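Local coordinates for FrpC operon protein (Neisseria meningitidis, PDB 5EDF) that binds the RTX protein FrpC and is putatively involved in adhesion, though its precise role remains unknown, at residues A107-S111 and V182-I186; V191-F196 and Y211-V215. One frame throughout, in Å; residues are numbered along the deposited sequence.

Interaction 1. Residues A107-S111 and V182-I186; sequences ACSLS and VGSCI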
ATOM      1  N   ALA A 107       1.047 -14.840  10.454  1.00 28.36           N
ATOM      2  CA  ALA A 107       2.435 -14.777  10.833  1.00 28.80           C
ATOM      3  C   ALA A 107       3.247 -14.287   9.639  1.00 23.33           C
ATOM      4  O   ALA A 107       2.971 -14.651   8.503  1.00 25.78           O
ATOM      5  CB  ALA A 107       2.923 -16.171  11.322  1.00 32.95           C
ATOM      6  N   CYS A 108       4.242 -13.466   9.937  1.00 24.21           N
ATOM      7  CA  CYS A 108       5.124 -12.908   8.928  1.00 22.00           C
ATOM      8  C   CYS A 108       5.915 -14.019   8.276  1.00 27.93           C
ATOM      9  O   CYS A 108       6.324 -14.976   8.954  1.00 28.90           O
ATOM     10  CB  CYS A 108       6.072 -11.913   9.560  1.00 24.02           C
ATOM     11  SG  CYS A 108       6.885 -10.903   8.325  1.00 23.40           S
ATOM     12  N   SER A 109       6.057 -13.954   6.959  1.00 27.97           N
ATOM     13  CA  SER A 109       6.911 -14.933   6.274  1.00 31.92           C
ATOM     14  C   SER A 109       7.944 -14.252   5.379  1.00 30.84           C
ATOM     15  O   SER A 109       8.503 -14.875   4.468  1.00 33.06           O
ATOM     16  CB  SER A 109       6.072 -15.974   5.524  1.00 37.26           C
ATOM     17  OG  SER A 109       5.218 -15.399   4.565  1.00 37.38           O
ATOM     18  N   LEU A 110       8.218 -12.981   5.652  1.00 24.37           N
ATOM     19  CA  LEU A 110       9.351 -12.320   5.041  1.00 24.17           C
ATOM     20  C   LEU A 110      10.617 -12.964   5.595  1.00 25.29           C
ATOM     21  O   LEU A 110      10.752 -13.134   6.798  1.00 29.18           O
ATOM     22  CB  LEU A 110       9.343 -10.821   5.337  1.00 21.45           C
ATOM     23  CG  LEU A 110       8.120 -10.055   4.787  1.00 22.32           C
ATOM     24  CD1 LEU A 110       8.333  -8.590   5.121  1.00 23.65           C
ATOM     25  CD2 LEU A 110       7.886 -10.253   3.314  1.00 30.42           C
ATOM     26  N   SER A 111      11.520 -13.318   4.684  1.00 24.71           N
ATOM     27  CA  SER A 111      12.809 -13.912   5.030  1.00 29.35           C
ATOM     28  C   SER A 111      13.719 -12.955   5.788  1.00 26.76           C
ATOM     29  O   SER A 111      13.994 -11.854   5.296  1.00 24.00           O
ATOM     30  CB  SER A 111      13.515 -14.317   3.745  1.00 30.34           C
ATOM     31  OG  SER A 111      14.688 -15.040   4.062  1.00 34.10           O
ATOM     32  N   VAL A 182       5.461  -3.610  -2.315  1.00 10.00           N
ATOM     33  CA  VAL A 182       5.837  -3.624  -0.923  1.00  9.81           C
ATOM     34  C   VAL A 182       5.170  -4.820  -0.251  1.00  9.56           C
ATOM     35  O   VAL A 182       3.933  -4.991  -0.308  1.00 10.55           O
ATOM     36  CB  VAL A 182       5.419  -2.355  -0.190  1.00 10.35           C
ATOM     37  CG1 VAL A 182       5.870  -2.431   1.258  1.00 11.81           C
ATOM     38  CG2 VAL A 182       5.996  -1.110  -0.884  1.00 10.82           C
ATOM     39  N   GLY A 183       5.975  -5.644   0.403  1.00  9.53           N
ATOM     40  CA  GLY A 183       5.508  -6.633   1.360  1.00 10.95           C
ATOM     41  C   GLY A 183       5.935  -6.262   2.736  1.00 10.54           C
ATOM     42  O   GLY A 183       7.094  -5.919   2.909  1.00 12.63           O
ATOM     43  N   SER A 184       5.078  -6.339   3.728  1.00 10.90           N
ATOM     44  CA  SER A 184       5.431  -5.963   5.072  1.00 11.66           C
ATOM     45  C   SER A 184       4.649  -6.722   6.100  1.00 11.70           C
ATOM     46  O   SER A 184       3.597  -7.333   5.778  1.00 11.56           O
ATOM     47  CB  SER A 184       5.245  -4.459   5.254  1.00 11.76           C
ATOM     48  OG  SER A 184       3.862  -4.094   5.224  1.00 11.89           O
ATOM     49  N   CYS A 185       5.112  -6.650   7.335  1.00 14.12           N
ATOM     50  CA  CYS A 185       4.433  -7.226   8.492  1.00 15.27           C
ATOM     51  C   CYS A 185       4.403  -6.149   9.552  1.00 15.98           C
ATOM     52  O   CYS A 185       5.445  -5.587   9.877  1.00 19.71           O
ATOM     53  CB  CYS A 185       5.172  -8.466   8.999  1.00 16.59           C
ATOM     54  SG  CYS A 185       5.325  -9.723   7.664  1.00 20.41           S
ATOM     55  N   ILE A 186       3.189  -5.805   9.992  1.00 18.24           N
ATOM     56  CA  ILE A 186       2.954  -4.696  10.914  1.00 18.75           C
ATOM     57  C   ILE A 186       2.065  -5.223  12.026  1.00 22.40           C
ATOM     58  O   ILE A 186       0.894  -5.523  11.799  1.00 20.14           O
ATOM     59  CB  ILE A 186       2.275  -3.510  10.198  1.00 16.62           C
ATOM     60  CG1 ILE A 186       3.151  -3.006   9.067  1.00 17.08           C
ATOM     61  CG2 ILE A 186       1.925  -2.385  11.208  1.00 20.37           C
ATOM     62  CD1 ILE A 186       2.525  -2.022   8.108  1.00 18.64           C
TER
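The sulfur of Cys185 is held covalently by Cys108: SG of Cys108 and SG of Cys185 are 2.1 Å apart, a disulfide seen in the model. No hydrogen bond passes between the segments, so this is the one strong link across them. The bridge turns in the right-handed sense with a chi3 of 78°, close to the quarter turn at which disulfides are least strained, and it brings the CB atoms of Cys108 and Cys185 to 3.6 Å from each other. The two half-cystines reach it differently. In Cys108 the sulfur stands opposite the backbone N (chi1 -166°), extending from the loop toward the strand, whereas Cys185 keeps its sulfur beside its own N (chi1 -57°). Residues 107-111 belong to the loop joining strand 98-105 to helix 114-120, while 182-186 is the end of strand 178-186, an inner strand of a large antiparallel sheet. The bridge therefore ties a connecting loop to the sheet, beside Pro160, which both cysteines touch. Leu110 adds the apolar part. Its CG packs 4.0 Å from SG of Cys185, and the CD1 branch points across the strand onto its main chain, 3.7 Å from O of Gly183 and 3.9 Å from CA of Ser184. Leu110 also packs on Ile162 and, with Ser111, Met114 and Ile162, lines the pocket of a bound azide. Ser184 points its side chain away from the loop, and its OG is hydrogen-bonded to O of Val191 on the neighbouring strand.

Interaction 2. Residues V191-F196 and Y211-V215; sequences VQYYPF and YHQQV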
ATOM      1  N   VAL A 191       0.777  -6.719   5.293  1.00 10.49           N
ATOM      2  CA  VAL A 191       0.312  -5.533   4.587  1.00 10.05           C
ATOM      3  C   VAL A 191       1.064  -5.504   3.268  1.00 11.32           C
ATOM      4  O   VAL A 191       2.305  -5.387   3.254  1.00 10.37           O
ATOM      5  CB  VAL A 191       0.550  -4.295   5.440  1.00  9.21           C
ATOM      6  CG1 VAL A 191       0.123  -3.064   4.713  1.00 11.43           C
ATOM      7  CG2 VAL A 191      -0.207  -4.451   6.779  1.00 11.72           C
ATOM      8  N   GLN A 192       0.347  -5.688   2.168  1.00  9.61           N
ATOM      9  CA  GLN A 192       0.948  -5.912   0.853  1.00  9.58           C
ATOM     10  C   GLN A 192       0.287  -4.979  -0.129  1.00  9.51           C
ATOM     11  O   GLN A 192      -0.951  -4.897  -0.197  1.00 10.27           O
ATOM     12  CB  GLN A 192       0.777  -7.362   0.439  1.00 11.48           C
ATOM     13  CG  GLN A 192       1.459  -8.343   1.383  1.00 11.69           C
ATOM     14  CD  GLN A 192       1.204  -9.792   1.112  1.00 14.80           C
ATOM     15  OE1 GLN A 192       0.526 -10.158   0.169  1.00 16.54           O
ATOM     16  NE2 GLN A 192       1.743 -10.638   1.989  1.00 16.92           N
ATOM     17  N   TYR A 193       1.087  -4.296  -0.946  1.00  9.49           N
ATOM     18  CA  TYR A 193       0.522  -3.293  -1.833  1.00  9.05           C
ATOM     19  C   TYR A 193       1.485  -2.926  -2.945  1.00  9.01           C
ATOM     20  O   TYR A 193       2.686  -3.118  -2.828  1.00  9.53           O
ATOM     21  CB  TYR A 193       0.120  -2.064  -1.023  1.00  9.53           C
ATOM     22  CG  TYR A 193       1.203  -1.355  -0.246  1.00  8.91           C
ATOM     23  CD1 TYR A 193       1.817  -0.224  -0.754  1.00 10.65           C
ATOM     24  CD2 TYR A 193       1.594  -1.793   1.011  1.00  9.24           C
ATOM     25  CE1 TYR A 193       2.808   0.439  -0.037  1.00 11.79           C
ATOM     26  CE2 TYR A 193       2.565  -1.139   1.738  1.00 10.12           C
ATOM     27  CZ  TYR A 193       3.184  -0.027   1.212  1.00 10.39           C
ATOM     28  OH  TYR A 193       4.151   0.698   1.878  1.00 11.59           O
ATOM     29  N   TYR A 194       0.946  -2.334  -3.988  1.00  9.82           N
ATOM     30  CA  TYR A 194       1.639  -1.716  -5.111  1.00 10.20           C
ATOM     31  C   TYR A 194       1.368  -0.214  -5.029  1.00 12.00           C
ATOM     32  O   TYR A 194       0.291   0.252  -5.432  1.00 11.62           O
ATOM     33  CB  TYR A 194       1.138  -2.273  -6.443  1.00 11.03           C
ATOM     34  CG  TYR A 194       1.400  -3.727  -6.683  1.00 11.97           C
ATOM     35  CD1 TYR A 194       2.663  -4.206  -6.904  1.00 12.38           C
ATOM     36  CD2 TYR A 194       0.352  -4.662  -6.712  1.00 13.71           C
ATOM     37  CE1 TYR A 194       2.922  -5.549  -7.106  1.00 12.58           C
ATOM     38  CE2 TYR A 194       0.591  -6.014  -6.927  1.00 14.18           C
ATOM     39  CZ  TYR A 194       1.869  -6.463  -7.128  1.00 13.49           C
ATOM     40  OH  TYR A 194       2.119  -7.820  -7.355  1.00 16.37           O
ATOM     41  N   PRO A 195       2.288   0.547  -4.437  1.00 10.42           N
ATOM     42  CA  PRO A 195       2.060   1.972  -4.305  1.00 10.39           C
ATOM     43  C   PRO A 195       2.412   2.777  -5.549  1.00 11.44           C
ATOM     44  O   PRO A 195       3.094   2.283  -6.455  1.00 12.55           O
ATOM     45  CB  PRO A 195       3.014   2.367  -3.186  1.00 10.51           C
ATOM     46  CG  PRO A 195       4.179   1.462  -3.429  1.00 12.01           C
ATOM     47  CD  PRO A 195       3.589   0.152  -3.875  1.00 10.50           C
ATOM     48  N   PHE A 196       2.013   4.043  -5.551  1.00 11.77           N
ATOM     49  CA  PHE A 196       2.389   4.946  -6.628  1.00 12.96           C
ATOM     50  C   PHE A 196       2.007   4.389  -8.006  1.00 15.10           C
ATOM     51  O   PHE A 196       2.782   4.479  -8.966  1.00 16.33           O
ATOM     52  CB  PHE A 196       3.899   5.232  -6.575  1.00 14.13           C
ATOM     53  CG  PHE A 196       4.382   5.971  -5.365  1.00 14.59           C
ATOM     54  CD1 PHE A 196       4.081   7.300  -5.209  1.00 15.96           C
ATOM     55  CD2 PHE A 196       5.247   5.361  -4.433  1.00 14.21           C
ATOM     56  CE1 PHE A 196       4.608   8.033  -4.160  1.00 17.90           C
ATOM     57  CE2 PHE A 196       5.763   6.096  -3.378  1.00 16.53           C
ATOM     58  CZ  PHE A 196       5.452   7.407  -3.249  1.00 16.58           C
ATOM     59  N   TYR A 211       6.449   6.648   1.992  1.00 12.90           N
ATOM     60  CA  TYR A 211       5.120   6.063   1.764  1.00 11.37           C
ATOM     61  C   TYR A 211       4.912   4.941   2.764  1.00 11.81           C
ATOM     62  O   TYR A 211       3.845   4.885   3.413  1.00 11.83           O
ATOM     63  CB  TYR A 211       5.032   5.602   0.304  1.00 12.25           C
ATOM     64  CG  TYR A 211       3.646   5.181  -0.173  1.00 10.10           C
ATOM     65  CD1 TYR A 211       3.026   5.844  -1.199  1.00 11.98           C
ATOM     66  CD2 TYR A 211       2.986   4.104   0.413  1.00 11.40           C
ATOM     67  CE1 TYR A 211       1.776   5.456  -1.656  1.00 12.55           C
ATOM     68  CE2 TYR A 211       1.739   3.726  -0.026  1.00 10.91           C
ATOM     69  CZ  TYR A 211       1.123   4.402  -1.059  1.00 12.02           C
ATOM     70  OH  TYR A 211      -0.144   3.957  -1.446  1.00 12.75           O
ATOM     71  N   HIS A 212       5.880   4.047   2.885  1.00 10.64           N
ATOM     72  CA  HIS A 212       5.699   2.930   3.787  1.00 11.27           C
ATOM     73  C   HIS A 212       5.557   3.351   5.232  1.00 13.74           C
ATOM     74  O   HIS A 212       4.738   2.780   5.955  1.00 12.63           O
ATOM     75  CB  HIS A 212       6.784   1.870   3.632  1.00 11.06           C
ATOM     76  CG  HIS A 212       6.449   0.645   4.384  1.00 10.42           C
ATOM     77  ND1 HIS A 212       5.288  -0.067   4.125  1.00 11.62           N
ATOM     78  CD2 HIS A 212       7.048   0.030   5.425  1.00 11.50           C
ATOM     79  CE1 HIS A 212       5.183  -1.042   4.997  1.00 11.75           C
ATOM     80  NE2 HIS A 212       6.247  -1.021   5.792  1.00 11.39           N
ATOM     81  N   GLN A 213       6.292   4.376   5.654  1.00 12.12           N
ATOM     82  CA  GLN A 213       6.142   4.879   7.007  1.00 11.70           C
ATOM     83  C   GLN A 213       4.713   5.373   7.227  1.00 12.65           C
ATOM     84  O   GLN A 213       4.138   5.189   8.306  1.00 14.38           O
ATOM     85  CB  GLN A 213       7.155   6.004   7.286  1.00 14.01           C
ATOM     86  CG  GLN A 213       8.570   5.517   7.382  1.00 16.25           C
ATOM     87  CD  GLN A 213       9.610   6.638   7.438  1.00 19.31           C
ATOM     88  OE1 GLN A 213       9.386   7.744   6.960  1.00 22.18           O
ATOM     89  NE2 GLN A 213      10.764   6.322   7.967  1.00 21.88           N
ATOM     90  N   GLN A 214       4.128   6.025   6.222  1.00 13.00           N
ATOM     91  CA  GLN A 214       2.745   6.466   6.323  1.00 14.27           C
ATOM     92  C   GLN A 214       1.780   5.278   6.425  1.00 12.74           C
ATOM     93  O   GLN A 214       0.852   5.309   7.195  1.00 13.07           O
ATOM     94  CB  GLN A 214       2.386   7.374   5.151  1.00 14.78           C
ATOM     95  CG  GLN A 214       3.177   8.694   5.187  1.00 16.94           C
ATOM     96  CD  GLN A 214       3.144   9.402   3.858  1.00 21.26           C
ATOM     97  OE1 GLN A 214       2.189   9.260   3.096  1.00 29.13           O
ATOM     98  NE2 GLN A 214       4.188  10.153   3.557  1.00 25.90           N
ATOM     99  N   VAL A 215       2.052   4.205   5.680  1.00 11.64           N
ATOM    100  CA  VAL A 215       1.225   2.998   5.729  1.00 11.04           C
ATOM    101  C   VAL A 215       1.323   2.364   7.116  1.00 12.74           C
ATOM    102  O   VAL A 215       0.307   1.957   7.674  1.00 12.06           O
ATOM    103  CB  VAL A 215       1.609   2.005   4.639  1.00  9.69           C
ATOM    104  CG1 VAL A 215       0.869   0.701   4.841  1.00 11.71           C
ATOM    105  CG2 VAL A 215       1.308   2.588   3.286  1.00 11.47           C
TER
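On one face of the Tyr211 ring, CB of Pro195 makes a CH-pi contact 3.6 Å from the centroid. The same CB lies at the edge of the Tyr193 ring, in its plane. CD1 of Tyr211 stands over one face of the Phe196 ring, 3.5 Å from CE2 of Phe196; with the planes at 56° the pair is oblique. Tyr193 meets Tyr211 rim to rim, with CE1 of Tyr193 at 3.5 Å from CE2 of Tyr211. Beside that contact, at the hydroxyl end of the Tyr193 ring, His212 lies at the edge: OH of Tyr193 and ND1 of His212 share a short 2.6 Å hydrogen bond near the plane of both rings. The Tyr193 ring sits between its backbone N and carbonyl carbon (chi1 60°), a torsion that sends the hydroxyl toward the helix. Next to it, CZ of Tyr193 rests 3.8 Å from CG2 of Val215, while CG1 of Val215 meets CG1 of Val191 at 3.8 Å. The hydroxyl of Tyr211 is hydrogen-bonded to Asp99, whose carboxylate oxygen OD2 also bonds the backbone N of Phe196. Strand 191-193 and helix 211-215 run at 138° to each other, their axes 11.2 Å apart. This is helix-on-sheet packing, Tyr193, Phe196, Tyr211 and His212 forming an aromatic cluster within the buried layer between helix 205-224 and the large antiparallel sheet.

Interactions 1 and 2 meet at adjacent antiparallel strands, 178-186 and 189-193, and work from different faces of the sheet. Interaction 2 is wholly buried near the centre of the chain and relies on aromatic and apolar packing plus one side-chain hydrogen bond; interaction 1 lies farther out, is partly exposed, and depends on a covalent bridge with a small apolar patch. Their centres are 13 Å apart. Backbone pairing joins them, N of Val182 lying 2.9 Å from O of Tyr193. Ser184 and Val182 turn their side chains toward His212, so the strand held by the loop on one side also receives the helix on the other.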